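PDB 1ZZM: putative deoxyribonuclease yjjV from Escherichia coli, which probably hydrolyses ester bonds, as a TatD-type member of the metal-dependent hydrolase superfamily, with two divalent metal cations bound per subunit. Local coordinates for residues Arg27-Val33 with Arg222-Ala227; Ala47-Ala51 with Tyr60-Gly64. All coordinates share one frame; numbering follows the deposited sequence.

Both contacts lie in the TIM-barrel fold of this TatD-type hydrolase. Contact 1 brings together parts of the chain 189 residues apart, the end of helix 21-30 and the approach to helix 226-236, whereas contact 2 is local, joining helix 46-55 to strand 59-63 within one beta-alpha-beta unit. Their centres lie 20 Å apart and their nearest atoms about 10 Å, so they do not touch. Strand 33-39 connects them: segment 27-33 of contact 1 ends on its first residue, V33, and contact 2 packs beside it. Neither supplies a metal ligand, but the P223 side chain is about 12 Å from a bound zinc ion and that of A62 about 10 Å.

Contact 1 of 2, residues Arg27-Val33 with Arg222-Ala227; sequences RAAQAGV and RPEQAA
The guanidinium groups of R27 and R222 lie flat on one another, centres 3.6 Å apart and planes only 6° from parallel, with R222 NE over the middle of the R27 group and R27 NH1 over that of R222. Water 1 sits at the edge of R27, in its plane, and the E224 carboxylate occupies an edge of R222. This like-charged stack is probably made tolerable by E224 OE2, which forms a hydrogen-bonded salt bridge with R222 NE (2.8 Å), met on its syn side though 28° out of the carboxylate plane and distinctly bent. OE2 also lies 3.3 Å from R27 NE, but the R27-E224 salt bridge is one of charge alone, the oxygen standing well out of the R27 plane; water 1 links the two instead, accepting from R27 NE and donating to OE2. E224 bends sharply at chi2 (-89°), while its CB rests on A31 CB at 3.6 Å. Farther along, V33 CG2 packs 4.0 Å from A226 CB and also meets the P223 carbonyl. Helix 21-30 finishes in a Schellman motif at G32, which turns the chain into strand 33-39; P223 leans on I36 of that strand and on D7 of strand 5-7, and A227, on helix 226-236, touches F5.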
ATOM      1  N   ARG A  27      -5.469   8.884  17.551  1.00 16.56           N
ATOM      2  CA  ARG A  27      -6.769   8.470  17.043  1.00 15.41           C
ATOM      3  C   ARG A  27      -6.644   7.089  16.386  1.00 17.09           C
ATOM      4  O   ARG A  27      -7.540   6.260  16.506  1.00 18.59           O
ATOM      5  CB  ARG A  27      -7.318   9.494  16.043  1.00 16.62           C
ATOM      6  CG  ARG A  27      -7.662  10.848  16.677  1.00 17.73           C
ATOM      7  CD  ARG A  27      -7.962  11.921  15.632  1.00 19.02           C
ATOM      8  NE  ARG A  27      -9.187  11.686  14.852  1.00 22.06           N
ATOM      9  CZ  ARG A  27      -9.742  12.595  14.042  1.00 19.67           C
ATOM     10  NH1 ARG A  27      -9.176  13.790  13.899  1.00 21.44           N
ATOM     11  NH2 ARG A  27     -10.896  12.337  13.407  1.00 21.91           N
ATOM     12  N   ALA A  28      -5.528   6.850  15.707  1.00 17.38           N
ATOM     13  CA  ALA A  28      -5.278   5.571  15.056  1.00 16.05           C
ATOM     14  C   ALA A  28      -5.095   4.508  16.122  1.00 15.10           C
ATOM     15  O   ALA A  28      -5.714   3.441  16.078  1.00 14.32           O
ATOM     16  CB  ALA A  28      -4.013   5.639  14.166  1.00 15.62           C
ATOM     17  N   ALA A  29      -4.261   4.806  17.106  1.00 13.72           N
ATOM     18  CA  ALA A  29      -4.002   3.808  18.144  1.00 16.22           C
ATOM     19  C   ALA A  29      -5.257   3.407  18.914  1.00 18.66           C
ATOM     20  O   ALA A  29      -5.500   2.225  19.138  1.00 20.07           O
ATOM     21  CB  ALA A  29      -2.966   4.317  19.104  1.00 14.39           C
ATOM     22  N   GLN A  30      -6.040   4.382  19.351  1.00 18.51           N
ATOM     23  CA  GLN A  30      -7.231   4.032  20.100  1.00 20.76           C
ATOM     24  C   GLN A  30      -8.167   3.132  19.289  1.00 18.65           C
ATOM     25  O   GLN A  30      -8.936   2.376  19.873  1.00 16.96           O
ATOM     26  CB  GLN A  30      -7.973   5.279  20.580  1.00 23.31           C
ATOM     27  CG  GLN A  30      -8.410   6.252  19.503  1.00 31.99           C
ATOM     28  CD  GLN A  30      -9.380   7.301  20.055  1.00 38.81           C
ATOM     29  OE1 GLN A  30      -9.437   7.517  21.278  1.00 41.28           O
ATOM     30  NE2 GLN A  30     -10.140   7.964  19.160  1.00 35.10           N
ATOM     31  N   ALA A  31      -8.096   3.206  17.961  1.00 15.00           N
ATOM     32  CA  ALA A  31      -8.938   2.353  17.112  1.00 15.15           C
ATOM     33  C   ALA A  31      -8.301   0.985  16.949  1.00 13.89           C
ATOM     34  O   ALA A  31      -8.879   0.073  16.303  1.00 15.61           O
ATOM     35  CB  ALA A  31      -9.118   2.982  15.738  1.00 12.18           C
ATOM     36  N   GLY A  32      -7.108   0.832  17.506  1.00 15.59           N
ATOM     37  CA  GLY A  32      -6.397  -0.430  17.392  1.00 16.06           C
ATOM     38  C   GLY A  32      -5.365  -0.440  16.260  1.00 15.51           C
ATOM     39  O   GLY A  32      -4.692  -1.451  16.044  1.00 14.99           O
ATOM     40  N   VAL A  33      -5.229   0.677  15.540  1.00 11.02           N
ATOM     41  CA  VAL A  33      -4.248   0.754  14.454  1.00 13.80           C
ATOM     42  C   VAL A  33      -2.917   1.162  15.083  1.00 13.32           C
ATOM     43  O   VAL A  33      -2.645   2.328  15.284  1.00 16.93           O
ATOM     44  CB  VAL A  33      -4.710   1.773  13.357  1.00 13.03           C
ATOM     45  CG1 VAL A  33      -3.731   1.807  12.199  1.00 15.02           C
ATOM     46  CG2 VAL A  33      -6.084   1.380  12.859  1.00 12.68           C
ATOM     47  N   ARG A 222      -8.978   8.512   7.062  1.00 11.74           N
ATOM     48  CA  ARG A 222      -7.979   8.542   8.124  1.00 13.45           C
ATOM     49  C   ARG A 222      -7.603   7.094   8.444  1.00 12.68           C
ATOM     50  O   ARG A 222      -8.406   6.186   8.263  1.00 13.73           O
ATOM     51  CB  ARG A 222      -8.567   9.240   9.368  1.00 12.12           C
ATOM     52  CG  ARG A 222      -9.031  10.671   9.118  1.00 11.55           C
ATOM     53  CD  ARG A 222      -9.381  11.348  10.461  1.00 15.78           C
ATOM     54  NE  ARG A 222      -8.229  11.413  11.354  1.00 15.50           N
ATOM     55  CZ  ARG A 222      -7.364  12.421  11.394  1.00 11.13           C
ATOM     56  NH1 ARG A 222      -7.534  13.460  10.605  1.00 14.67           N
ATOM     57  NH2 ARG A 222      -6.304  12.376  12.205  1.00 10.46           N
ATOM     58  N   PRO A 223      -6.372   6.861   8.927  1.00 14.13           N
ATOM     59  CA  PRO A 223      -5.952   5.484   9.229  1.00 14.12           C
ATOM     60  C   PRO A 223      -6.794   4.708  10.225  1.00 15.21           C
ATOM     61  O   PRO A 223      -6.864   3.482  10.130  1.00 13.23           O
ATOM     62  CB  PRO A 223      -4.479   5.646   9.653  1.00 14.55           C
ATOM     63  CG  PRO A 223      -4.464   7.063  10.234  1.00 14.05           C
ATOM     64  CD  PRO A 223      -5.316   7.835   9.255  1.00 11.31           C
ATOM     65  N   GLU A 224      -7.470   5.387  11.156  1.00 13.53           N
ATOM     66  CA  GLU A 224      -8.298   4.647  12.101  1.00 13.41           C
ATOM     67  C   GLU A 224      -9.429   3.929  11.364  1.00 14.01           C
ATOM     68  O   GLU A 224     -10.025   3.007  11.906  1.00 13.72           O
ATOM     69  CB  GLU A 224      -8.893   5.570  13.199  1.00 15.17           C
ATOM     70  CG  GLU A 224      -9.568   6.799  12.658  1.00 16.13           C
ATOM     71  CD  GLU A 224      -8.608   7.954  12.490  1.00 19.07           C
ATOM     72  OE1 GLU A 224      -7.435   7.724  12.115  1.00 17.41           O
ATOM     73  OE2 GLU A 224      -9.016   9.108  12.729  1.00 17.59           O
ATOM     74  N   GLN A 225      -9.721   4.351  10.136  1.00 13.22           N
ATOM     75  CA  GLN A 225     -10.783   3.726   9.368  1.00 15.87           C
ATOM     76  C   GLN A 225     -10.396   2.302   8.989  1.00 15.93           C
ATOM     77  O   GLN A 225     -11.231   1.553   8.512  1.00 17.91           O
ATOM     78  CB  GLN A 225     -11.123   4.561   8.116  1.00 16.67           C
ATOM     79  CG  GLN A 225     -11.849   5.901   8.438  1.00 18.56           C
ATOM     80  CD  GLN A 225     -13.279   5.662   8.854  1.00 20.97           C
ATOM     81  OE1 GLN A 225     -13.539   5.017   9.870  1.00 24.34           O
ATOM     82  NE2 GLN A 225     -14.221   6.152   8.052  1.00 23.55           N
ATOM     83  N   ALA A 226      -9.139   1.918   9.219  1.00 13.74           N
ATOM     84  CA  ALA A 226      -8.746   0.550   8.919  1.00 15.51           C
ATOM     85  C   ALA A 226      -9.578  -0.402   9.790  1.00 15.63           C
ATOM     86  O   ALA A 226      -9.893  -1.515   9.370  1.00 14.56           O
ATOM     87  CB  ALA A 226      -7.251   0.336   9.190  1.00 11.97           C
ATOM     88  N   ALA A 227      -9.900   0.029  11.011  1.00 15.19           N
ATOM     89  CA  ALA A 227     -10.693  -0.801  11.939  1.00 15.78           C
ATOM     90  C   ALA A 227     -12.076  -1.062  11.362  1.00 15.99           C
ATOM     91  O   ALA A 227     -12.655  -2.144  11.563  1.00 16.19           O
ATOM     92  CB  ALA A 227     -10.830  -0.106  13.313  1.00 12.68           C
TER
HETATM   93  O   HOH W   1     -11.011   9.503  14.647  1.00 46.18           O

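Contact 2 of 2, residues Ala47-Ala51 with Tyr60-Gly64; sequences ARVLA and YAALG
Within the beta-alpha-beta unit formed by strand 33-39, helix 46-55 and strand 59-63, V49 and L50 set the helix against the strand that follows it. V49 CG1 makes the closest approach, 3.6 Å from A61 CB, and also lies 3.9 Å from the carbonyl oxygen of A62. This methyl is anti to the backbone N (chi1 170°), and from there it lies over the strand between A61 and L63, whose CD2 is 4.4 Å from it. The short helix and strand segments run nearly antiparallel, at 155°, with their axes 8.1 Å apart, as befits a crossover in which the helix returns the chain to begin the next parallel barrel strand. The far end of L50 reaches the strand: CD2 approaches both methyls of L63, CD1 and CD2, each at 3.9 Å, and the two leucine side chains cross at about a right angle. V49 also touches V38 of strand 33-39, L50 reaches V92, and L63 continues the packing onto L81 and A84 of helix 75-87.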
ATOM      1  N   ALA A  47      12.622  12.967   2.175  1.00 13.72           N
ATOM      2  CA  ALA A  47      13.069  13.441   3.469  1.00 15.10           C
ATOM      3  C   ALA A  47      11.973  13.447   4.517  1.00 14.94           C
ATOM      4  O   ALA A  47      12.193  12.987   5.617  1.00 13.96           O
ATOM      5  CB  ALA A  47      13.666  14.854   3.343  1.00 16.98           C
ATOM      6  N   ARG A  48      10.801  13.982   4.190  1.00 13.49           N
ATOM      7  CA  ARG A  48       9.731  14.029   5.170  1.00 13.91           C
ATOM      8  C   ARG A  48       9.157  12.640   5.547  1.00 15.32           C
ATOM      9  O   ARG A  48       8.700  12.432   6.677  1.00 12.89           O
ATOM     10  CB  ARG A  48       8.640  14.972   4.675  1.00 11.31           C
ATOM     11  CG  ARG A  48       7.739  14.447   3.564  1.00 11.44           C
ATOM     12  CD  ARG A  48       6.824  15.607   3.091  1.00 13.58           C
ATOM     13  NE  ARG A  48       5.725  15.125   2.254  1.00 13.25           N
ATOM     14  CZ  ARG A  48       4.812  15.915   1.705  1.00 15.02           C
ATOM     15  NH1 ARG A  48       4.866  17.234   1.887  1.00 13.24           N
ATOM     16  NH2 ARG A  48       3.804  15.388   1.029  1.00 15.28           N
ATOM     17  N   VAL A  49       9.179  11.696   4.603  1.00 13.73           N
ATOM     18  CA  VAL A  49       8.687  10.358   4.881  1.00 12.88           C
ATOM     19  C   VAL A  49       9.728   9.651   5.760  1.00 13.75           C
ATOM     20  O   VAL A  49       9.374   8.985   6.735  1.00 11.77           O
ATOM     21  CB  VAL A  49       8.419   9.579   3.557  1.00 11.28           C
ATOM     22  CG1 VAL A  49       8.131   8.048   3.819  1.00  9.91           C
ATOM     23  CG2 VAL A  49       7.209  10.201   2.885  1.00  9.35           C
ATOM     24  N   LEU A  50      11.007   9.835   5.445  1.00 12.79           N
ATOM     25  CA  LEU A  50      12.053   9.213   6.258  1.00 13.40           C
ATOM     26  C   LEU A  50      12.009   9.806   7.664  1.00 15.16           C
ATOM     27  O   LEU A  50      12.188   9.083   8.641  1.00 16.04           O
ATOM     28  CB  LEU A  50      13.446   9.437   5.656  1.00 14.51           C
ATOM     29  CG  LEU A  50      13.805   8.635   4.386  1.00 19.61           C
ATOM     30  CD1 LEU A  50      15.303   8.758   4.129  1.00 20.67           C
ATOM     31  CD2 LEU A  50      13.481   7.156   4.563  1.00 18.87           C
ATOM     32  N   ALA A  51      11.784  11.116   7.770  1.00 13.37           N
ATOM     33  CA  ALA A  51      11.726  11.757   9.096  1.00 15.16           C
ATOM     34  C   ALA A  51      10.567  11.183   9.904  1.00 13.42           C
ATOM     35  O   ALA A  51      10.719  10.951  11.095  1.00 17.89           O
ATOM     36  CB  ALA A  51      11.564  13.276   8.972  1.00 14.72           C
ATOM     37  N   TYR A  60       6.374   3.407   9.610  1.00  8.84           N
ATOM     38  CA  TYR A  60       7.402   2.755   8.830  1.00 10.40           C
ATOM     39  C   TYR A  60       7.281   3.384   7.470  1.00 12.38           C
ATOM     40  O   TYR A  60       6.212   3.950   7.123  1.00 12.00           O
ATOM     41  CB  TYR A  60       7.125   1.262   8.775  1.00 13.79           C
ATOM     42  CG  TYR A  60       7.515   0.563  10.060  1.00 14.01           C
ATOM     43  CD1 TYR A  60       8.709  -0.159  10.137  1.00 16.06           C
ATOM     44  CD2 TYR A  60       6.719   0.655  11.208  1.00 16.46           C
ATOM     45  CE1 TYR A  60       9.118  -0.771  11.321  1.00 18.25           C
ATOM     46  CE2 TYR A  60       7.118   0.039  12.407  1.00 19.29           C
ATOM     47  CZ  TYR A  60       8.325  -0.670  12.450  1.00 23.12           C
ATOM     48  OH  TYR A  60       8.762  -1.271  13.613  1.00 21.37           O
ATOM     49  N   ALA A  61       8.327   3.256   6.673  1.00 14.00           N
ATOM     50  CA  ALA A  61       8.299   3.917   5.369  1.00 11.06           C
ATOM     51  C   ALA A  61       8.632   3.049   4.164  1.00 12.07           C
ATOM     52  O   ALA A  61       9.211   1.971   4.306  1.00 10.62           O
ATOM     53  CB  ALA A  61       9.290   5.082   5.419  1.00 11.77           C
ATOM     54  N   ALA A  62       8.242   3.554   2.982  1.00  7.91           N
ATOM     55  CA  ALA A  62       8.587   2.972   1.698  1.00  9.67           C
ATOM     56  C   ALA A  62       8.974   4.217   0.864  1.00  8.26           C
ATOM     57  O   ALA A  62       8.385   5.306   1.047  1.00  9.43           O
ATOM     58  CB  ALA A  62       7.401   2.247   1.073  1.00  8.05           C
ATOM     59  N   LEU A  63       9.986   4.073   0.007  1.00  8.18           N
ATOM     60  CA  LEU A  63      10.455   5.152  -0.856  1.00  9.28           C
ATOM     61  C   LEU A  63      10.285   4.671  -2.285  1.00  8.85           C
ATOM     62  O   LEU A  63      10.583   3.510  -2.633  1.00 10.28           O
ATOM     63  CB  LEU A  63      11.940   5.458  -0.614  1.00 11.22           C
ATOM     64  CG  LEU A  63      12.322   5.860   0.808  1.00 13.69           C
ATOM     65  CD1 LEU A  63      13.839   6.105   0.864  1.00 12.89           C
ATOM     66  CD2 LEU A  63      11.528   7.120   1.202  1.00 11.69           C
ATOM     67  N   GLY A  64       9.796   5.574  -3.127  1.00 10.04           N
ATOM     68  CA  GLY A  64       9.550   5.214  -4.493  1.00  9.79           C
ATOM     69  C   GLY A  64       8.884   6.388  -5.175  1.00 11.04           C
ATOM     70  O   GLY A  64       8.517   7.396  -4.526  1.00 12.24           O
TER